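Local coordinates for CTP:phosphocholine Cytidylyltransferase (Streptococcus pneumoniae, PDB 1JYK), which transfers the cytidylyl group of CTP to phosphocholine, forming CDP-choline and releasing pyrophosphate, at residues V97-Y102 with F108-L113; E116-S121 with P188-I193; Q52-Q55 with E60-I63. One frame throughout, in Å; residues are numbered along the deposited sequence.

Interaction 1: residues V97-Y102 with F108-L113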
loop_
_atom_site.group_PDB
_atom_site.type_symbol
_atom_site.label_atom_id
_atom_site.label_comp_id
_atom_site.label_asym_id
_atom_site.label_seq_id
_atom_site.Cartn_x
_atom_site.Cartn_y
_atom_site.Cartn_z
ATOM N N VAL A 97 6.021 -7.955 -10.940
ATOM C CA VAL A 97 4.821 -8.474 -11.593
ATOM C C VAL A 97 4.196 -7.353 -12.423
ATOM O O VAL A 97 3.785 -6.314 -11.890
ATOM C CB VAL A 97 3.802 -8.998 -10.565
ATOM C CG1 VAL A 97 2.552 -9.503 -11.272
ATOM C CG2 VAL A 97 4.426 -10.109 -9.752
ATOM N N PHE A 98 4.133 -7.570 -13.732
ATOM C CA PHE A 98 3.597 -6.579 -14.657
ATOM C C PHE A 98 2.077 -6.522 -14.711
ATOM O O PHE A 98 1.414 -7.527 -14.931
ATOM C CB PHE A 98 4.150 -6.849 -16.064
ATOM C CG PHE A 98 3.668 -5.882 -17.111
ATOM C CD1 PHE A 98 3.439 -6.312 -18.412
ATOM C CD2 PHE A 98 3.449 -4.543 -16.802
ATOM C CE1 PHE A 98 3.000 -5.422 -19.389
ATOM C CE2 PHE A 98 3.010 -3.644 -17.774
ATOM C CZ PHE A 98 2.785 -4.085 -19.068
ATOM N N ASN A 99 1.537 -5.328 -14.505
ATOM C CA ASN A 99 0.101 -5.100 -14.567
ATOM C C ASN A 99 -0.143 -4.246 -15.809
ATOM O O ASN A 99 0.036 -3.026 -15.781
ATOM C CB ASN A 99 -0.383 -4.354 -13.324
ATOM C CG ASN A 99 -1.833 -3.916 -13.441
ATOM O OD1 ASN A 99 -2.498 -4.211 -14.432
ATOM N ND2 ASN A 99 -2.331 -3.211 -12.427
ATOM N N ASP A 100 -0.549 -4.885 -16.902
ATOM C CA ASP A 100 -0.778 -4.159 -18.142
ATOM C C ASP A 100 -2.049 -3.314 -18.149
ATOM O O ASP A 100 -2.279 -2.537 -19.077
ATOM C CB ASP A 100 -0.780 -5.126 -19.325
ATOM C CG ASP A 100 -1.983 -6.030 -19.333
ATOM O OD1 ASP A 100 -2.878 -5.820 -20.175
ATOM O OD2 ASP A 100 -2.031 -6.953 -18.500
ATOM N N LYS A 101 -2.875 -3.452 -17.121
ATOM C CA LYS A 101 -4.096 -2.656 -17.048
ATOM C C LYS A 101 -3.890 -1.494 -16.082
ATOM O O LYS A 101 -4.848 -0.858 -15.654
ATOM C CB LYS A 101 -5.274 -3.511 -16.569
ATOM C CG LYS A 101 -5.346 -4.898 -17.185
ATOM C CD LYS A 101 -5.241 -4.846 -18.695
ATOM C CE LYS A 101 -6.398 -4.078 -19.295
ATOM N NZ LYS A 101 -7.263 -4.967 -20.111
ATOM N N TYR A 102 -2.635 -1.216 -15.748
ATOM C CA TYR A 102 -2.319 -0.150 -14.811
ATOM C C TYR A 102 -2.978 1.175 -15.169
ATOM O O TYR A 102 -3.257 1.999 -14.294
ATOM C CB TYR A 102 -0.803 0.036 -14.723
ATOM C CG TYR A 102 -0.196 0.686 -15.944
ATOM C CD1 TYR A 102 0.346 -0.089 -16.968
ATOM C CD2 TYR A 102 -0.152 2.077 -16.070
ATOM C CE1 TYR A 102 0.920 0.500 -18.086
ATOM C CE2 TYR A 102 0.419 2.681 -17.186
ATOM C CZ TYR A 102 0.952 1.884 -18.188
ATOM O OH TYR A 102 1.521 2.462 -19.297
ATOM N N PHE A 108 -7.415 -2.449 -7.849
ATOM C CA PHE A 108 -7.993 -3.712 -7.381
ATOM C C PHE A 108 -7.283 -4.801 -8.194
ATOM O O PHE A 108 -6.931 -5.870 -7.690
ATOM C CB PHE A 108 -9.501 -3.759 -7.698
ATOM C CG PHE A 108 -10.061 -5.165 -7.877
ATOM C CD1 PHE A 108 -9.973 -5.827 -9.100
ATOM C CD2 PHE A 108 -10.686 -5.817 -6.822
ATOM C CE1 PHE A 108 -10.501 -7.122 -9.261
ATOM C CE2 PHE A 108 -11.217 -7.111 -6.975
ATOM C CZ PHE A 108 -11.123 -7.760 -8.195
ATOM N N TYR A 109 -7.076 -4.499 -9.472
ATOM C CA TYR A 109 -6.448 -5.435 -10.390
ATOM C C TYR A 109 -4.974 -5.696 -10.070
ATOM O O TYR A 109 -4.457 -6.782 -10.335
ATOM C CB TYR A 109 -6.611 -4.932 -11.827
ATOM C CG TYR A 109 -6.247 -5.965 -12.858
ATOM C CD1 TYR A 109 -6.961 -7.160 -12.967
ATOM C CD2 TYR A 109 -5.148 -5.773 -13.690
ATOM C CE1 TYR A 109 -6.580 -8.145 -13.884
ATOM C CE2 TYR A 109 -4.758 -6.745 -14.607
ATOM C CZ TYR A 109 -5.475 -7.926 -14.701
ATOM O OH TYR A 109 -5.072 -8.884 -15.605
ATOM N N SER A 110 -4.296 -4.705 -9.505
ATOM C CA SER A 110 -2.902 -4.885 -9.137
ATOM C C SER A 110 -2.832 -5.988 -8.087
ATOM O O SER A 110 -1.976 -6.868 -8.146
ATOM C CB SER A 110 -2.341 -3.589 -8.571
ATOM O OG SER A 110 -1.999 -2.700 -9.620
ATOM N N LEU A 111 -3.740 -5.940 -7.119
ATOM C CA LEU A 111 -3.767 -6.962 -6.086
ATOM C C LEU A 111 -4.309 -8.276 -6.657
ATOM O O LEU A 111 -3.896 -9.355 -6.225
ATOM C CB LEU A 111 -4.624 -6.514 -4.899
ATOM C CG LEU A 111 -4.585 -7.444 -3.677
ATOM C CD1 LEU A 111 -3.152 -7.636 -3.198
ATOM C CD2 LEU A 111 -5.433 -6.852 -2.568
ATOM N N TYR A 112 -5.233 -8.191 -7.616
ATOM C CA TYR A 112 -5.789 -9.403 -8.228
ATOM C C TYR A 112 -4.670 -10.286 -8.790
ATOM O O TYR A 112 -4.663 -11.505 -8.587
ATOM C CB TYR A 112 -6.759 -9.061 -9.365
ATOM C CG TYR A 112 -7.300 -10.304 -10.036
ATOM C CD1 TYR A 112 -8.351 -11.023 -9.463
ATOM C CD2 TYR A 112 -6.702 -10.821 -11.187
ATOM C CE1 TYR A 112 -8.794 -12.233 -10.006
ATOM C CE2 TYR A 112 -7.132 -12.036 -11.744
ATOM C CZ TYR A 112 -8.179 -12.739 -11.142
ATOM O OH TYR A 112 -8.606 -13.952 -11.660
ATOM N N LEU A 113 -3.723 -9.653 -9.484
ATOM C CA LEU A 113 -2.599 -10.355 -10.099
ATOM C C LEU A 113 -1.756 -11.173 -9.119
ATOM O O LEU A 113 -1.096 -12.125 -9.521
ATOM C CB LEU A 113 -1.713 -9.356 -10.848
ATOM C CG LEU A 113 -2.401 -8.702 -12.051
ATOM C CD1 LEU A 113 -1.616 -7.480 -12.502
ATOM C CD2 LEU A 113 -2.518 -9.714 -13.183
#
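Y109, in the first turn of helix 108-112, turns its ring toward the chain that leaves strand 95-98 and meets both N99 and K101. With CG anti to the backbone N (chi1 -168°), the ring reaches out from the helix, and its CD2-CE2 side receives them. OD1 of N99 lies at the ring edge, in the ring plane, 3.2 Å from CD2 of Y109; a carbonyl oxygen placed there faces the slightly positive ring hydrogens. The aliphatic part of K101 approaches the same side of the ring obliquely, its CG 3.2 Å from CE2 of Y109, while the rest of the bent lysine chain leads off and NZ makes a weak hydrogen bond to the OH of Y105. S110 supplies the polar link: ND2 of N99 donates to OG of S110 over 2.9 Å, close to the amide plane but bent at the hydrogen (137°). The other end of that amide is also held, since OD1 of N99 accepts from the backbone N of K101 at 2.8 Å, an Asx turn at the start of the type I turn N99-Y102. Bonds at both ends therefore fix the rotation of this buried amide. One turn on from Y109, L113 brings CD1 to 3.5 Å from CB of N99, the two side chains crossing at about a right angle, and its CB lies 4.3 Å from CG1 of V97. L113 CG also sits over one face of the Y109 ring, toward its rim. Strand 95-98 pairs in parallel with strand 74-78, whose I77 touches V97, N99 and S110; beyond the helix, F108 and Y112 pack against helix 187-201, so helix 108-112 lies between that helix and the end of strand 95-98.

Interaction 2: residues E116-S121 with P188-I193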
loop_
_atom_site.group_PDB
_atom_site.type_symbol
_atom_site.label_atom_id
_atom_site.label_comp_id
_atom_site.label_asym_id
_atom_site.label_seq_id
_atom_site.Cartn_x
_atom_site.Cartn_y
_atom_site.Cartn_z
ATOM N N GLU A 116 -3.142 -14.721 -4.692
ATOM C CA GLU A 116 -2.767 -15.912 -3.943
ATOM C C GLU A 116 -1.554 -15.686 -3.035
ATOM O O GLU A 116 -1.171 -16.564 -2.267
ATOM C CB GLU A 116 -2.516 -17.078 -4.905
ATOM C CG GLU A 116 -3.683 -17.346 -5.885
ATOM C CD GLU A 116 -5.040 -17.584 -5.198
ATOM O OE1 GLU A 116 -5.066 -18.075 -4.049
ATOM O OE2 GLU A 116 -6.088 -17.280 -5.809
ATOM N N GLU A 117 -0.965 -14.498 -3.111
ATOM C CA GLU A 117 0.195 -14.157 -2.289
ATOM C C GLU A 117 -0.209 -13.281 -1.108
ATOM O O GLU A 117 0.624 -12.927 -0.277
ATOM C CB GLU A 117 1.221 -13.400 -3.131
ATOM C CG GLU A 117 1.641 -14.126 -4.389
ATOM C CD GLU A 117 2.821 -15.049 -4.153
ATOM O OE1 GLU A 117 3.289 -15.145 -2.998
ATOM O OE2 GLU A 117 3.287 -15.677 -5.127
ATOM N N LEU A 118 -1.487 -12.931 -1.035
ATOM C CA LEU A 118 -1.970 -12.058 0.026
ATOM C C LEU A 118 -1.767 -12.559 1.454
ATOM O O LEU A 118 -1.443 -11.771 2.349
ATOM C CB LEU A 118 -3.449 -11.735 -0.197
ATOM C CG LEU A 118 -4.022 -10.607 0.670
ATOM C CD1 LEU A 118 -3.189 -9.335 0.526
ATOM C CD2 LEU A 118 -5.456 -10.352 0.247
ATOM N N ALA A 119 -1.957 -13.857 1.670
ATOM C CA ALA A 119 -1.814 -14.445 3.002
ATOM C C ALA A 119 -0.487 -14.126 3.686
ATOM O O ALA A 119 0.583 -14.405 3.145
ATOM C CB ALA A 119 -2.004 -15.954 2.926
ATOM N N ASN A 120 -0.579 -13.551 4.884
ATOM C CA ASN A 120 0.588 -13.186 5.678
ATOM C C ASN A 120 1.493 -12.216 4.946
ATOM O O ASN A 120 2.721 -12.299 5.025
ATOM C CB ASN A 120 1.363 -14.440 6.058
ATOM C CG ASN A 120 0.596 -15.309 7.024
ATOM O OD1 ASN A 120 0.039 -14.814 8.006
ATOM N ND2 ASN A 120 0.550 -16.606 6.750
ATOM N N SER A 121 0.873 -11.275 4.246
ATOM C CA SER A 121 1.618 -10.294 3.484
ATOM C C SER A 121 1.271 -8.849 3.821
ATOM O O SER A 121 0.141 -8.529 4.204
ATOM C CB SER A 121 1.383 -10.536 1.993
ATOM O OG SER A 121 1.914 -9.483 1.211
ATOM N N PRO A 188 -6.215 -16.399 7.390
ATOM C CA PRO A 188 -7.675 -16.513 7.389
ATOM C C PRO A 188 -8.364 -15.316 6.728
ATOM O O PRO A 188 -9.340 -15.482 5.990
ATOM C CB PRO A 188 -8.030 -16.626 8.870
ATOM C CG PRO A 188 -6.786 -17.114 9.523
ATOM C CD PRO A 188 -5.657 -16.518 8.747
ATOM N N THR A 189 -7.859 -14.112 6.996
ATOM C CA THR A 189 -8.446 -12.899 6.425
ATOM C C THR A 189 -8.213 -12.826 4.917
ATOM O O THR A 189 -9.130 -12.503 4.155
ATOM C CB THR A 189 -7.868 -11.621 7.078
ATOM O OG1 THR A 189 -7.940 -11.732 8.503
ATOM C CG2 THR A 189 -8.658 -10.398 6.639
ATOM N N ALA A 190 -6.986 -13.130 4.495
ATOM C CA ALA A 190 -6.619 -13.099 3.079
ATOM C C ALA A 190 -7.477 -14.073 2.271
ATOM O O ALA A 190 -7.847 -13.796 1.124
ATOM C CB ALA A 190 -5.144 -13.452 2.921
ATOM N N GLU A 191 -7.785 -15.217 2.876
ATOM C CA GLU A 191 -8.592 -16.230 2.213
ATOM C C GLU A 191 -9.967 -15.651 1.897
ATOM O O GLU A 191 -10.481 -15.811 0.791
ATOM C CB GLU A 191 -8.725 -17.452 3.114
ATOM C CG GLU A 191 -9.337 -18.645 2.430
ATOM C CD GLU A 191 -9.640 -19.768 3.399
ATOM O OE1 GLU A 191 -10.179 -19.482 4.489
ATOM O OE2 GLU A 191 -9.337 -20.935 3.072
ATOM N N LYS A 192 -10.559 -14.963 2.868
ATOM C CA LYS A 192 -11.869 -14.357 2.666
ATOM C C LYS A 192 -11.781 -13.277 1.598
ATOM O O LYS A 192 -12.634 -13.191 0.718
ATOM C CB LYS A 192 -12.386 -13.745 3.972
ATOM C CG LYS A 192 -12.757 -14.778 5.022
ATOM C CD LYS A 192 -13.547 -14.151 6.157
ATOM C CE LYS A 192 -14.683 -15.055 6.592
ATOM N NZ LYS A 192 -15.262 -14.616 7.888
ATOM N N ILE A 193 -10.748 -12.448 1.676
ATOM C CA ILE A 193 -10.580 -11.377 0.706
ATOM C C ILE A 193 -10.397 -11.915 -0.726
ATOM O O ILE A 193 -10.901 -11.322 -1.680
ATOM C CB ILE A 193 -9.385 -10.474 1.094
ATOM C CG1 ILE A 193 -9.767 -9.631 2.310
ATOM C CG2 ILE A 193 -8.990 -9.563 -0.070
ATOM C CD1 ILE A 193 -8.575 -9.027 3.047
#
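A small apolar contact, carried about equally by a leucine and an alanine methyl, joins the turn that leads into strand 121-125 to the early part of helix 187-201. CB of A190 points from the helix into the type II turn L118-S121 and comes within 3.4 Å of the backbone N of A119. With CA atoms of A119 and A190 only 5.0 Å apart, helix and turn approach closely, and CB of A119 meets CB of A190 at 4.0 Å. L118 flanks this point on one side. Its chi1 of -168° swings the leucine's branch away from its own N and over the alanine methyl, CG of L118 lying 3.8 Å from CB of A190, while the CD2 branch runs on to meet CG2 of I193 at 3.6 Å, one helical turn further along. The leucine and isoleucine side chains cross at about a right angle, each offering a single methyl at their closest point. L118, A190 and I193 are all buried, and the side chains meet in a purely apolar contact. The last two residues of the turn, N120 and S121, also form a G1 beta bulge opposite W185. Strand 121-125 is flanked in the main sheet by strand 27-32, parallel to it, and strand 182-185, antiparallel; W185 of the latter touches both L118 and I193, so sheet, turn and helix 187-201 share one apolar seam.

Interaction 3: residues Q52-Q55 with E60-I63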
loop_
_atom_site.group_PDB
_atom_site.type_symbol
_atom_site.label_atom_id
_atom_site.label_comp_id
_atom_site.label_asym_id
_atom_site.label_seq_id
_atom_site.Cartn_x
_atom_site.Cartn_y
_atom_site.Cartn_z
ATOM N N GLN A 52 13.046 10.242 -6.554
ATOM C CA GLN A 52 14.069 10.287 -5.516
ATOM C C GLN A 52 13.910 11.377 -4.461
ATOM O O GLN A 52 13.674 12.541 -4.778
ATOM C CB GLN A 52 15.449 10.413 -6.163
ATOM C CG GLN A 52 15.671 9.436 -7.299
ATOM C CD GLN A 52 17.084 9.463 -7.831
ATOM O OE1 GLN A 52 17.998 9.975 -7.186
ATOM N NE2 GLN A 52 17.274 8.903 -9.016
ATOM N N VAL A 53 14.020 10.981 -3.199
ATOM C CA VAL A 53 13.952 11.922 -2.092
ATOM C C VAL A 53 15.289 11.733 -1.400
ATOM O O VAL A 53 15.719 10.604 -1.146
ATOM C CB VAL A 53 12.762 11.634 -1.122
ATOM C CG1 VAL A 53 11.462 11.636 -1.903
ATOM C CG2 VAL A 53 12.951 10.316 -0.400
ATOM N N ASN A 54 15.962 12.843 -1.125
ATOM C CA ASN A 54 17.278 12.785 -0.510
ATOM C C ASN A 54 18.157 11.892 -1.381
ATOM O O ASN A 54 18.910 11.054 -0.877
ATOM C CB ASN A 54 17.202 12.222 0.909
ATOM C CG ASN A 54 18.364 12.673 1.776
ATOM O OD1 ASN A 54 19.043 13.648 1.465
ATOM N ND2 ASN A 54 18.595 11.959 2.870
ATOM N N GLN A 55 18.017 12.064 -2.695
ATOM C CA GLN A 55 18.800 11.338 -3.693
ATOM C C GLN A 55 18.674 9.821 -3.703
ATOM O O GLN A 55 19.612 9.128 -4.095
ATOM C CB GLN A 55 20.283 11.707 -3.554
ATOM C CG GLN A 55 20.581 13.199 -3.688
ATOM C CD GLN A 55 20.047 13.807 -4.988
ATOM O OE1 GLN A 55 19.661 14.981 -5.024
ATOM N NE2 GLN A 55 20.026 13.009 -6.061
ATOM N N GLU A 60 13.185 2.237 -2.519
ATOM C CA GLU A 60 14.374 1.651 -1.903
ATOM C C GLU A 60 14.340 1.791 -0.378
ATOM O O GLU A 60 14.771 0.893 0.343
ATOM C CB GLU A 60 15.643 2.293 -2.473
ATOM C CG GLU A 60 15.950 1.814 -3.886
ATOM C CD GLU A 60 17.306 2.270 -4.406
ATOM O OE1 GLU A 60 18.074 2.903 -3.648
ATOM O OE2 GLU A 60 17.598 1.990 -5.585
ATOM N N TYR A 61 13.825 2.910 0.119
ATOM C CA TYR A 61 13.730 3.097 1.562
ATOM C C TYR A 61 12.827 2.013 2.144
ATOM O O TYR A 61 13.114 1.455 3.198
ATOM C CB TYR A 61 13.131 4.465 1.894
ATOM C CG TYR A 61 14.042 5.637 1.612
ATOM C CD1 TYR A 61 13.890 6.397 0.452
ATOM C CD2 TYR A 61 15.026 6.020 2.529
ATOM C CE1 TYR A 61 14.688 7.511 0.211
ATOM C CE2 TYR A 61 15.834 7.138 2.297
ATOM C CZ TYR A 61 15.657 7.877 1.138
ATOM O OH TYR A 61 16.436 8.983 0.902
ATOM N N GLN A 62 11.732 1.725 1.447
ATOM C CA GLN A 62 10.777 0.717 1.894
ATOM C C GLN A 62 11.365 -0.688 1.840
ATOM O O GLN A 62 11.270 -1.441 2.808
ATOM C CB GLN A 62 9.504 0.777 1.044
ATOM C CG GLN A 62 8.836 2.155 1.018
ATOM C CD GLN A 62 7.624 2.203 0.093
ATOM O OE1 GLN A 62 7.529 1.442 -0.875
ATOM N NE2 GLN A 62 6.689 3.097 0.392
ATOM N N ILE A 63 11.966 -1.041 0.703
ATOM C CA ILE A 63 12.579 -2.359 0.525
ATOM C C ILE A 63 13.647 -2.630 1.600
ATOM O O ILE A 63 13.711 -3.726 2.165
ATOM C CB ILE A 63 13.230 -2.487 -0.886
ATOM C CG1 ILE A 63 12.143 -2.612 -1.960
ATOM C CG2 ILE A 63 14.120 -3.720 -0.950
ATOM C CD1 ILE A 63 12.644 -2.352 -3.373
#
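Y61 leaves helix 58-68 with CG anti to its carbonyl carbon (chi1 -71°), a setting that carries the hydroxyl across to the end of strand 52-53, while the ring's rotation about its own axis brings the CE1 edge to V53. V53 answers with chi1 -56°, which places CG2 between its backbone N and carbonyl carbon and directs that methyl at the ring. The backbones stay well apart, the CA atoms of V53 and Y61 being 9.6 Å from each other, and the whole length of the tyrosine spans the gap. At its far end OH donates to the backbone O of V53 over 2.7 Å, a short bond. The acceptor oxygen lies in the ring plane, at the edge, whereas the hydroxyl is tilted out of the carbonyl plane, with a C=O...OH angle of 143°. Alongside this bond, CG2 of V53 presses on CE1 of Y61 at 3.4 Å, approaching the ring obliquely. Thus V53 grips the tyrosine by both main chain and side chain, which probably limits the ring's movement. CB of N54 closes in on the hydroxyl from the next residue, 3.3 Å from OH of Y61, so the phenol end is bordered by carbon as well as by its acceptor. Helix 240-250 adjoins the same segment: the backbone N of N54 donates to OE2 of E247, and the V53 side chain also touches Y243, L246 and L250. Y129 of strand 128-130 touches V53 and meets the Y61 ring edge-to-face. Strands 52-53 and 56-57 form a two-stranded antiparallel beta hairpin whose second strand runs directly into helix 58-68; the tyrosine ties this hairpin back onto the helix that follows it, within the nucleotidyl transferase region.

Overall arrangement
From the N terminus, interaction 3 comes first, closing the hairpin of strands 52-53 and 56-57 onto helix 58-68. Interaction 1 follows, closing the short loop between strand 95-98 and helix 108-112. Interaction 2 opens just after it and reaches over 66 intervening residues, many of them in strands, to helix 187-201. The three are in series, neither nested nor crossed. Interactions 1 and 2 have centres 17 Å apart and touch where CD1 of L111 meets CD1 of L118 at 4.1 Å, joining helix 108-112 to the turn before strand 121-125. Interaction 3 stands apart, on the opposite side of the chain's centre from interaction 2, beside the C-terminal helix 240-250.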